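Local coordinates for periplasmic beta-glucosidase (Pseudomonas aeruginosa, PDB 6R5T), which probably hydrolyses terminal, non-reducing beta-D-glucosyl residues, releasing beta-D-glucose, as a periplasmic glycoside hydrolase of family 3, at residues A96-E101 with K671-F676. The protein carries 1 engineered substitution. Sequence-based numbering, arbitrary orientation.
Sequences ASWDPE and KELRGF
With CG anti to its own carbonyl carbon (chi1 -72°), W98 brings its six-membered ring up to F676, whose CG sits between backbone N and carbonyl carbon (chi1 60°). The result is a T-shaped stack. The edge of the W98 six-membered ring points at one face of F676, planes at 88°. Their centroids are 5.1 Å apart, and W98 CE3 lies 3.6 Å from F676 CG, offset toward the rim of the phenyl ring. L673 CD2 comes obliquely to the same six-membered ring, 3.8 Å from W98 CZ3. The backbone carbonyl O of W98 lies 3.4 Å from F676 CE1; P100 CD comes to the phenyl edge near that same CE1, at 4.2 Å. The contact joins the N-terminal, TIM-barrel-type domain of a family 3 glycosidase to its fibronectin type III-like domain, where strand 672-681 carries a classic beta bulge at R674 and G675, both facing L657. Directly after W98, D99 N-caps helix 100-116, its OD1 accepting from E101 N at 2.9 Å. The indole NE1 is bonded to K562 O, while L148 and L151 of helix 146-161 also pack on F676.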
# COMPACT_ATOMS: atom_id res chain seq x y z
N ALA A 96 8.01 -6.66 -22.25
CA ALA A 96 9.44 -6.82 -22.04
C ALA A 96 10.17 -6.85 -23.38
O ALA A 96 11.43 -6.77 -23.36
CB ALA A 96 9.75 -8.06 -21.23
N SER A 97 9.46 -6.98 -24.49
CA SER A 97 10.08 -6.82 -25.82
C SER A 97 10.56 -5.38 -26.06
O SER A 97 11.39 -5.19 -26.95
CB SER A 97 9.16 -7.26 -26.92
OG SER A 97 8.15 -6.27 -27.18
N TRP A 98 9.93 -4.40 -25.42
CA TRP A 98 10.23 -2.96 -25.67
C TRP A 98 10.19 -2.66 -27.17
O TRP A 98 10.97 -1.82 -27.67
CB TRP A 98 11.59 -2.57 -25.07
CG TRP A 98 11.58 -2.49 -23.58
CD1 TRP A 98 11.60 -3.52 -22.70
CD2 TRP A 98 11.53 -1.30 -22.80
NE1 TRP A 98 11.58 -3.06 -21.40
CE2 TRP A 98 11.59 -1.68 -21.44
CE3 TRP A 98 11.50 0.06 -23.11
CZ2 TRP A 98 11.57 -0.76 -20.41
CZ3 TRP A 98 11.54 0.97 -22.09
CH2 TRP A 98 11.54 0.57 -20.75
N ASP A 99 9.24 -3.25 -27.88
CA ASP A 99 9.22 -3.12 -29.36
C ASP A 99 7.77 -3.02 -29.77
O ASP A 99 7.08 -4.01 -29.82
CB ASP A 99 9.97 -4.29 -30.01
CG ASP A 99 10.06 -4.07 -31.51
OD1 ASP A 99 9.36 -3.19 -32.02
OD2 ASP A 99 10.89 -4.72 -32.10
N PRO A 100 7.28 -1.81 -30.03
CA PRO A 100 5.91 -1.65 -30.47
C PRO A 100 5.57 -2.51 -31.69
O PRO A 100 4.43 -2.93 -31.83
CB PRO A 100 5.84 -0.15 -30.79
CG PRO A 100 6.93 0.48 -29.98
CD PRO A 100 8.02 -0.55 -29.90
N GLU A 101 6.53 -2.79 -32.58
CA GLU A 101 6.20 -3.66 -33.74
C GLU A 101 5.95 -5.11 -33.32
O GLU A 101 5.10 -5.78 -33.95
CB GLU A 101 7.28 -3.61 -34.82
CG GLU A 101 7.35 -2.23 -35.44
CD GLU A 101 7.85 -2.19 -36.88
OE1 GLU A 101 8.69 -3.06 -37.27
OE2 GLU A 101 7.39 -1.28 -37.62
N LYS A 671 12.99 9.91 -11.70
CA LYS A 671 13.13 9.66 -13.14
C LYS A 671 11.77 9.34 -13.71
O LYS A 671 10.97 8.67 -13.00
CB LYS A 671 13.90 8.35 -13.42
CG LYS A 671 15.36 8.47 -13.14
CD LYS A 671 16.12 7.34 -13.68
CE LYS A 671 17.60 7.62 -13.56
NZ LYS A 671 18.00 7.89 -12.17
N GLU A 672 11.53 9.67 -14.97
CA GLU A 672 10.30 9.28 -15.66
C GLU A 672 10.69 8.87 -17.09
O GLU A 672 11.38 9.66 -17.75
CB GLU A 672 9.29 10.41 -15.72
CG GLU A 672 8.71 10.80 -14.37
CD GLU A 672 7.52 11.74 -14.45
OE1 GLU A 672 7.77 12.92 -14.78
OE2 GLU A 672 6.34 11.33 -14.17
N LEU A 673 10.34 7.68 -17.54
CA LEU A 673 10.67 7.28 -18.93
C LEU A 673 10.03 8.27 -19.92
O LEU A 673 8.81 8.53 -19.81
CB LEU A 673 10.16 5.88 -19.20
CG LEU A 673 10.57 5.27 -20.53
CD1 LEU A 673 12.04 4.92 -20.54
CD2 LEU A 673 9.76 4.02 -20.76
N ARG A 674 10.82 8.71 -20.89
CA ARG A 674 10.32 9.63 -21.93
C ARG A 674 10.81 9.20 -23.31
O ARG A 674 10.47 9.88 -24.26
CB ARG A 674 10.66 11.09 -21.65
CG ARG A 674 9.85 11.72 -20.54
CD ARG A 674 8.41 11.79 -20.92
NE ARG A 674 7.61 12.47 -19.92
CZ ARG A 674 6.89 11.90 -19.01
NH1 ARG A 674 6.91 10.58 -18.86
NH2 ARG A 674 6.11 12.67 -18.25
N GLY A 675 11.50 8.08 -23.46
CA GLY A 675 11.79 7.57 -24.78
C GLY A 675 12.57 6.29 -24.69
O GLY A 675 13.13 6.00 -23.60
N PHE A 676 12.59 5.54 -25.76
CA PHE A 676 13.43 4.34 -25.80
C PHE A 676 13.67 3.93 -27.24
O PHE A 676 12.91 4.37 -28.14
CB PHE A 676 12.82 3.19 -25.01
CG PHE A 676 11.47 2.73 -25.47
CD1 PHE A 676 11.36 1.77 -26.45
CD2 PHE A 676 10.33 3.30 -24.92
CE1 PHE A 676 10.10 1.33 -26.83
CE2 PHE A 676 9.07 2.90 -25.34
CZ PHE A 676 8.98 1.92 -26.30